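Local coordinates for heavy metal cation tricomponent efflux pump ZneA(CzcA-like) (Cupriavidus metallidurans, PDB 4K0J), which works as a Zn(II)/proton antiporter of the RND superfamily, the inner-membrane component of a tricomponent heavy-metal efflux pump, at residues R267-R275 with H589-D598; A663-N674 with K805-R815. All blocks are in the same frame, centred on the assembly; numbering follows the deposited sequence.

Interaction 1 of 2, residues R267-R275 with H589-D598; sequences RHGILGMDR and HVVTQVGRND
I270 faces V594 and G272 faces T592 as hydrogen-bonded pairs where strands 269-272 and 589-595 run antiparallel, their local axes 4.7 Å apart at the closest point. The G272-T592 pair is bonded in both directions between backbone N and O.

Beyond G272 the D274 carboxylate takes two donors at once. Its OD2 uses the syn lone pair to accept from H589 ND1 at 2.7 Å, close to the imidazole plane. Its OD1 accepts from V590 N at 3.2 Å, nearly straight at 167°. The two bonds limit rotation of the carboxylate, which lies 28° from the imidazole plane. M273 stretches out beyond CG, which brings CE obliquely within 3.5 Å of H589 ND1. M273 CG also meets V591 CG2 at 3.5 Å. With L271 CG anti to the backbone N (chi1 170°), CD1 reaches V591 CG1 at 3.6 Å. D598 OD2 sits over one face of the H268 ring. D598 OD1 is hydrogen-bonded to N175 ND2.

Strand 269-272 is an outer strand of a five-stranded antiparallel sheet within this chain, with strand 608-615 beyond 589-595. L271 also hydrogen-bonds through its backbone to T279. Helix 567-581 covers V590 and T592, consistent with a periplasmic porter subdomain of an RND pump. F176 of strand 170-177 packs on L271 and Q593.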
# COMPACT_ATOMS: atom_id res chain seq x y z
N ARG C 267 32.52 -24.20 12.56
CA ARG C 267 32.48 -23.60 11.22
C ARG C 267 31.18 -23.86 10.46
O ARG C 267 30.72 -25.00 10.37
CB ARG C 267 33.69 -24.03 10.39
CG ARG C 267 35.02 -23.76 11.06
CD ARG C 267 36.16 -23.85 10.07
NE ARG C 267 36.10 -22.78 9.08
CZ ARG C 267 36.88 -22.72 8.01
NH1 ARG C 267 37.77 -23.67 7.78
NH2 ARG C 267 36.76 -21.71 7.16
N HIS C 268 30.62 -22.78 9.93
CA HIS C 268 29.40 -22.82 9.14
C HIS C 268 29.57 -23.80 7.98
O HIS C 268 29.18 -24.96 8.05
CB HIS C 268 29.09 -21.42 8.59
CG HIS C 268 29.39 -20.31 9.54
ND1 HIS C 268 28.42 -19.72 10.32
CD2 HIS C 268 30.54 -19.66 9.83
CE1 HIS C 268 28.96 -18.76 11.06
NE2 HIS C 268 30.25 -18.71 10.78
N GLY C 269 30.17 -23.30 6.90
CA GLY C 269 30.60 -24.14 5.81
C GLY C 269 32.00 -23.73 5.39
O GLY C 269 32.62 -22.87 6.02
N ILE C 270 32.51 -24.36 4.34
CA ILE C 270 33.78 -23.95 3.76
C ILE C 270 33.55 -23.62 2.29
O ILE C 270 32.73 -24.26 1.61
CB ILE C 270 34.84 -25.06 3.90
CG1 ILE C 270 34.95 -25.50 5.36
CG2 ILE C 270 36.19 -24.58 3.40
CD1 ILE C 270 35.92 -26.63 5.58
N LEU C 271 34.24 -22.60 1.81
CA LEU C 271 34.17 -22.22 0.41
C LEU C 271 35.53 -22.43 -0.22
O LEU C 271 36.54 -22.07 0.37
CB LEU C 271 33.77 -20.75 0.27
CG LEU C 271 33.90 -20.19 -1.14
CD1 LEU C 271 32.52 -20.04 -1.77
CD2 LEU C 271 34.65 -18.88 -1.13
N GLY C 272 35.55 -23.03 -1.40
CA GLY C 272 36.80 -23.33 -2.06
C GLY C 272 36.88 -22.76 -3.46
O GLY C 272 35.86 -22.50 -4.09
N MET C 273 38.10 -22.57 -3.95
CA MET C 273 38.31 -22.12 -5.32
C MET C 273 39.54 -22.78 -5.95
O MET C 273 40.04 -23.78 -5.43
CB MET C 273 38.43 -20.60 -5.38
CG MET C 273 37.77 -20.00 -6.59
SD MET C 273 37.96 -18.22 -6.67
CE MET C 273 37.08 -17.87 -8.19
N ASP C 274 40.00 -22.23 -7.07
CA ASP C 274 41.16 -22.75 -7.80
C ASP C 274 42.31 -23.09 -6.86
O ASP C 274 43.08 -22.22 -6.47
CB ASP C 274 41.65 -21.72 -8.82
CG ASP C 274 40.52 -20.87 -9.38
OD1 ASP C 274 39.44 -21.43 -9.67
OD2 ASP C 274 40.72 -19.65 -9.53
N ARG C 275 42.39 -24.37 -6.48
CA ARG C 275 43.40 -24.86 -5.54
C ARG C 275 43.27 -24.31 -4.10
O ARG C 275 43.82 -24.90 -3.17
CB ARG C 275 44.82 -24.65 -6.07
CG ARG C 275 45.19 -25.48 -7.28
CD ARG C 275 46.63 -25.21 -7.70
NE ARG C 275 47.05 -26.03 -8.84
CZ ARG C 275 48.19 -25.85 -9.50
NH1 ARG C 275 49.03 -24.89 -9.14
NH2 ARG C 275 48.50 -26.64 -10.52
N HIS C 589 37.10 -20.38 -13.70
CA HIS C 589 37.19 -20.58 -12.25
C HIS C 589 36.18 -21.62 -11.80
O HIS C 589 35.15 -21.83 -12.43
CB HIS C 589 36.92 -19.27 -11.51
CG HIS C 589 37.94 -18.20 -11.74
ND1 HIS C 589 39.12 -18.13 -11.02
CD2 HIS C 589 37.96 -17.16 -12.60
CE1 HIS C 589 39.82 -17.09 -11.44
NE2 HIS C 589 39.14 -16.49 -12.40
N VAL C 590 36.49 -22.29 -10.69
CA VAL C 590 35.56 -23.23 -10.08
C VAL C 590 35.45 -22.95 -8.59
O VAL C 590 36.46 -22.91 -7.87
CB VAL C 590 36.00 -24.69 -10.29
CG1 VAL C 590 34.94 -25.64 -9.75
CG2 VAL C 590 36.25 -24.96 -11.76
N VAL C 591 34.22 -22.73 -8.13
CA VAL C 591 33.96 -22.36 -6.75
C VAL C 591 33.04 -23.38 -6.09
O VAL C 591 31.99 -23.71 -6.63
CB VAL C 591 33.29 -20.97 -6.67
CG1 VAL C 591 32.65 -20.76 -5.31
CG2 VAL C 591 34.29 -19.87 -6.98
N THR C 592 33.42 -23.86 -4.92
CA THR C 592 32.56 -24.76 -4.16
C THR C 592 32.04 -24.06 -2.91
O THR C 592 32.77 -23.32 -2.24
CB THR C 592 33.30 -26.05 -3.71
OG1 THR C 592 34.30 -25.73 -2.74
CG2 THR C 592 33.94 -26.75 -4.91
N GLN C 593 30.76 -24.30 -2.61
CA GLN C 593 30.18 -23.84 -1.36
C GLN C 593 29.71 -25.04 -0.56
O GLN C 593 28.52 -25.38 -0.57
CB GLN C 593 28.99 -22.93 -1.63
CG GLN C 593 29.27 -21.82 -2.60
CD GLN C 593 28.03 -21.04 -2.94
OE1 GLN C 593 28.02 -20.22 -3.85
NE2 GLN C 593 26.95 -21.31 -2.20
N VAL C 594 30.63 -25.71 0.13
CA VAL C 594 30.23 -26.85 0.94
C VAL C 594 29.69 -26.36 2.27
O VAL C 594 30.29 -25.49 2.90
CB VAL C 594 31.37 -27.90 1.12
CG1 VAL C 594 32.73 -27.28 0.85
CG2 VAL C 594 31.33 -28.52 2.51
N GLY C 595 28.54 -26.88 2.68
CA GLY C 595 27.98 -26.52 3.97
C GLY C 595 27.15 -25.26 3.95
O GLY C 595 26.56 -24.89 2.93
N ARG C 596 27.10 -24.58 5.10
CA ARG C 596 26.22 -23.43 5.30
C ARG C 596 26.99 -22.12 5.44
O ARG C 596 28.20 -22.12 5.65
CB ARG C 596 25.34 -23.64 6.53
CG ARG C 596 26.11 -23.62 7.84
CD ARG C 596 25.23 -23.96 9.04
NE ARG C 596 24.72 -25.33 8.97
CZ ARG C 596 23.94 -25.88 9.89
NH1 ARG C 596 23.57 -25.17 10.95
NH2 ARG C 596 23.53 -27.13 9.76
N ASN C 597 26.27 -21.01 5.34
CA ASN C 597 26.88 -19.68 5.42
C ASN C 597 26.62 -18.95 6.74
O ASN C 597 26.78 -19.52 7.82
CB ASN C 597 26.40 -18.82 4.24
CG ASN C 597 25.05 -19.25 3.72
OD1 ASN C 597 24.71 -20.44 3.75
ND2 ASN C 597 24.26 -18.29 3.23
N ASP C 598 26.23 -17.69 6.65
CA ASP C 598 26.03 -16.88 7.85
C ASP C 598 24.55 -16.64 8.18
O ASP C 598 24.13 -16.81 9.32
CB ASP C 598 26.77 -15.54 7.73
CG ASP C 598 28.28 -15.71 7.72
OD1 ASP C 598 28.99 -14.76 8.14
OD2 ASP C 598 28.76 -16.78 7.29

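Interaction 2 of 2, residues A663-N674 with K805-R815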
# COMPACT_ATOMS: atom_id res chain seq x y z
N ALA C 663 12.95 -28.55 -5.23
CA ALA C 663 14.38 -28.79 -5.20
C ALA C 663 15.07 -28.25 -6.45
O ALA C 663 14.43 -27.94 -7.45
CB ALA C 663 14.67 -30.27 -5.03
N HIS C 664 16.39 -28.18 -6.40
CA HIS C 664 17.15 -27.57 -7.47
C HIS C 664 17.35 -28.52 -8.65
O HIS C 664 18.47 -28.97 -8.91
CB HIS C 664 18.49 -27.10 -6.93
CG HIS C 664 18.36 -26.20 -5.74
ND1 HIS C 664 18.25 -24.83 -5.85
CD2 HIS C 664 18.32 -26.48 -4.42
CE1 HIS C 664 18.16 -24.30 -4.65
NE2 HIS C 664 18.19 -25.28 -3.76
N SER C 665 16.27 -28.81 -9.36
CA SER C 665 16.33 -29.65 -10.55
C SER C 665 15.16 -29.36 -11.49
O SER C 665 14.14 -28.81 -11.06
CB SER C 665 16.34 -31.14 -10.17
OG SER C 665 15.12 -31.52 -9.57
N ASP C 666 15.31 -29.71 -12.76
CA ASP C 666 14.29 -29.45 -13.77
C ASP C 666 13.00 -30.19 -13.44
O ASP C 666 11.91 -29.64 -13.57
CB ASP C 666 14.79 -29.90 -15.15
CG ASP C 666 16.25 -29.57 -15.38
OD1 ASP C 666 16.79 -28.67 -14.70
OD2 ASP C 666 16.87 -30.22 -16.25
N LEU C 667 13.15 -31.44 -13.02
CA LEU C 667 12.02 -32.30 -12.73
C LEU C 667 12.13 -32.85 -11.31
O LEU C 667 13.23 -33.06 -10.81
CB LEU C 667 11.99 -33.47 -13.72
CG LEU C 667 11.68 -33.15 -15.18
CD1 LEU C 667 12.19 -34.26 -16.10
CD2 LEU C 667 10.19 -32.95 -15.37
N VAL C 668 10.99 -33.06 -10.66
CA VAL C 668 10.98 -33.77 -9.39
C VAL C 668 9.84 -34.75 -9.34
O VAL C 668 8.86 -34.62 -10.09
CB VAL C 668 10.85 -32.82 -8.16
CG1 VAL C 668 12.04 -31.87 -8.06
CG2 VAL C 668 9.54 -32.06 -8.21
N VAL C 669 9.96 -35.73 -8.46
CA VAL C 669 8.86 -36.64 -8.15
C VAL C 669 8.66 -36.67 -6.64
O VAL C 669 9.52 -37.15 -5.89
CB VAL C 669 9.13 -38.06 -8.67
CG1 VAL C 669 8.01 -39.00 -8.22
CG2 VAL C 669 9.24 -38.06 -10.18
N LYS C 670 7.52 -36.15 -6.19
CA LYS C 670 7.26 -36.01 -4.77
C LYS C 670 6.46 -37.20 -4.23
O LYS C 670 5.33 -37.45 -4.65
CB LYS C 670 6.52 -34.70 -4.51
CG LYS C 670 7.28 -33.46 -4.99
CD LYS C 670 6.46 -32.19 -4.82
CE LYS C 670 5.42 -32.01 -5.93
NZ LYS C 670 5.99 -31.51 -7.22
N VAL C 671 7.07 -37.93 -3.29
CA VAL C 671 6.45 -39.08 -2.63
C VAL C 671 5.93 -38.69 -1.24
O VAL C 671 6.71 -38.54 -0.29
CB VAL C 671 7.44 -40.25 -2.48
CG1 VAL C 671 6.85 -41.37 -1.63
CG2 VAL C 671 7.85 -40.78 -3.84
N TYR C 672 4.62 -38.53 -1.13
CA TYR C 672 4.01 -37.98 0.07
C TYR C 672 3.69 -39.06 1.08
O TYR C 672 3.52 -40.22 0.72
CB TYR C 672 2.73 -37.23 -0.29
CG TYR C 672 2.95 -36.04 -1.20
CD1 TYR C 672 3.05 -34.76 -0.69
CD2 TYR C 672 3.05 -36.20 -2.58
CE1 TYR C 672 3.24 -33.67 -1.50
CE2 TYR C 672 3.25 -35.12 -3.41
CZ TYR C 672 3.35 -33.85 -2.87
OH TYR C 672 3.54 -32.76 -3.68
N GLY C 673 3.61 -38.69 2.36
CA GLY C 673 3.23 -39.63 3.40
C GLY C 673 3.83 -39.28 4.75
O GLY C 673 4.95 -38.77 4.83
N ASN C 674 3.09 -39.58 5.82
CA ASN C 674 3.49 -39.17 7.16
C ASN C 674 4.52 -40.10 7.80
O ASN C 674 4.95 -39.88 8.93
CB ASN C 674 2.27 -39.02 8.06
CG ASN C 674 2.55 -38.16 9.28
OD1 ASN C 674 2.51 -36.93 9.22
ND2 ASN C 674 2.86 -38.81 10.40
N LYS C 805 1.79 -31.81 3.97
CA LYS C 805 2.05 -33.20 3.68
C LYS C 805 3.55 -33.47 3.79
O LYS C 805 4.36 -32.79 3.15
CB LYS C 805 1.56 -33.55 2.27
CG LYS C 805 0.08 -33.30 2.02
CD LYS C 805 -0.27 -33.48 0.55
CE LYS C 805 -1.74 -33.25 0.29
NZ LYS C 805 -2.07 -33.40 -1.15
N ARG C 806 3.92 -34.46 4.59
CA ARG C 806 5.30 -34.90 4.67
C ARG C 806 5.63 -35.62 3.37
O ARG C 806 4.95 -36.58 3.00
CB ARG C 806 5.48 -35.86 5.85
CG ARG C 806 4.57 -35.57 7.03
CD ARG C 806 5.22 -34.64 8.03
NE ARG C 806 6.16 -35.35 8.89
CZ ARG C 806 5.81 -35.99 10.00
NH1 ARG C 806 4.55 -36.01 10.39
NH2 ARG C 806 6.73 -36.61 10.73
N HIS C 807 6.67 -35.17 2.67
CA HIS C 807 7.05 -35.82 1.42
C HIS C 807 8.56 -35.94 1.26
O HIS C 807 9.32 -35.25 1.93
CB HIS C 807 6.44 -35.09 0.21
CG HIS C 807 7.15 -33.83 -0.16
ND1 HIS C 807 7.07 -32.68 0.59
CD2 HIS C 807 7.96 -33.54 -1.20
CE1 HIS C 807 7.80 -31.73 0.03
NE2 HIS C 807 8.35 -32.23 -1.06
N LEU C 808 8.98 -36.85 0.39
CA LEU C 808 10.39 -36.94 0.01
C LEU C 808 10.49 -36.65 -1.48
O LEU C 808 9.58 -36.95 -2.24
CB LEU C 808 10.94 -38.34 0.30
CG LEU C 808 12.07 -38.42 1.33
CD1 LEU C 808 11.57 -38.06 2.72
CD2 LEU C 808 12.70 -39.81 1.33
N THR C 809 11.59 -36.04 -1.89
CA THR C 809 11.70 -35.54 -3.25
C THR C 809 12.74 -36.29 -4.07
O THR C 809 13.91 -36.34 -3.71
CB THR C 809 12.09 -34.06 -3.27
OG1 THR C 809 11.25 -33.34 -2.36
CG2 THR C 809 11.93 -33.49 -4.67
N VAL C 810 12.30 -36.88 -5.18
CA VAL C 810 13.24 -37.47 -6.11
C VAL C 810 13.53 -36.45 -7.20
O VAL C 810 12.78 -36.33 -8.16
CB VAL C 810 12.70 -38.76 -6.75
CG1 VAL C 810 13.74 -39.38 -7.65
CG2 VAL C 810 12.28 -39.75 -5.68
N ARG C 811 14.61 -35.70 -7.03
CA ARG C 811 14.97 -34.68 -8.01
C ARG C 811 15.78 -35.26 -9.17
O ARG C 811 16.59 -36.17 -8.97
CB ARG C 811 15.67 -33.50 -7.33
CG ARG C 811 17.09 -33.74 -6.88
CD ARG C 811 17.66 -32.43 -6.35
NE ARG C 811 19.12 -32.42 -6.30
CZ ARG C 811 19.82 -32.66 -5.19
NH1 ARG C 811 19.20 -32.93 -4.06
NH2 ARG C 811 21.15 -32.62 -5.23
N LEU C 812 15.54 -34.74 -10.37
CA LEU C 812 16.11 -35.28 -11.61
C LEU C 812 16.08 -34.29 -12.78
O LEU C 812 15.17 -33.47 -12.90
CB LEU C 812 15.37 -36.56 -12.01
CG LEU C 812 13.97 -36.42 -12.61
CD1 LEU C 812 13.69 -37.57 -13.56
CD2 LEU C 812 12.90 -36.35 -11.52
N ASN C 813 17.07 -34.39 -13.67
CA ASN C 813 17.15 -33.50 -14.84
C ASN C 813 16.75 -34.17 -16.16
O ASN C 813 17.07 -35.33 -16.40
CB ASN C 813 18.55 -32.90 -14.96
CG ASN C 813 18.92 -32.01 -13.79
OD1 ASN C 813 18.07 -31.30 -13.25
ND2 ASN C 813 20.18 -32.06 -13.38
N LEU C 814 16.06 -33.42 -17.01
CA LEU C 814 15.53 -33.94 -18.27
C LEU C 814 16.58 -34.09 -19.36
O LEU C 814 16.32 -34.69 -20.40
CB LEU C 814 14.38 -33.06 -18.77
CG LEU C 814 14.48 -31.54 -18.57
CD1 LEU C 814 15.60 -30.90 -19.39
CD2 LEU C 814 13.15 -30.87 -18.89
N ARG C 815 17.77 -33.54 -19.11
CA ARG C 815 18.86 -33.49 -20.09
C ARG C 815 19.17 -34.84 -20.74
O ARG C 815 19.23 -35.86 -20.07
CB ARG C 815 20.12 -32.93 -19.43
CG ARG C 815 21.39 -33.09 -20.23
CD ARG C 815 22.55 -32.37 -19.56
NE ARG C 815 22.60 -32.66 -18.13
CZ ARG C 815 23.38 -33.59 -17.59
NH1 ARG C 815 23.37 -33.79 -16.28
NH2 ARG C 815 24.18 -34.32 -18.36
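The Y672 and H807 side chains lie side by side and point the same way. Their ring planes differ by 30° but are slid apart, so the rings barely overlap. It is H807 CB that sits over the tyrosine face, 4.0 Å from the ring centroid, in a CH-pi contact. The strand pairing places this CB, while chi1 77° sets the imidazole alongside the tyrosine ring. K805 comes to the tyrosine edge, with CB 3.5 Å from Y672 CD1. Y672 OH is hydrogen-bonded to E802 OE1. K670, paired with T809, lies alongside H807 and points the same way, its CB 3.8 Å from H807 CD2.

These strands are the inner pair of a four-stranded antiparallel sheet flanked by strands 699-701 and 843-847. L667-L812, V669-V810 and V671-L808 are its hydrogen-bonded pairs. Helix 676-690 packs on V669 and V810, an alpha/beta layering consistent with a periplasmic porter subdomain of an RND pump.

R811 presents CD to A663 CB, and its guanidinium forms a salt bridge with D702. S665 OG donates to L667 O at 2.7 Å, while L812 N reaches that oxygen from the opposite face. D666 and N813 cross at about a right angle, with carboxylate and amide planes 29° apart. N813 OD1 accepts from D666 N at 3.2 Å, nearly straight, and N813 ND2 is hydrogen-bonded to D698 OD2. L667 crosses L814 at about a right angle.

Both interactions pair antiparallel strands far apart in sequence, but in different sheets. Their centres are 26 Å apart and their nearest atoms about 10 Å apart, so they do not touch. Interaction 1 adds an outer strand, 269-272, and is only partly buried. Interaction 2 joins two inner strands, has a longer bonded register and is largely buried. Their chemistry differs too. The short pairing of interaction 1 is extended by a carboxylate binding a histidine and a backbone N-H. Interaction 2 turns aliphatic side chains to one face, where V669 and V810 meet helix 676-690. K670, Y672, H807 and R811 lie on the other face, with V668 and T809. No other subunit touches either contact.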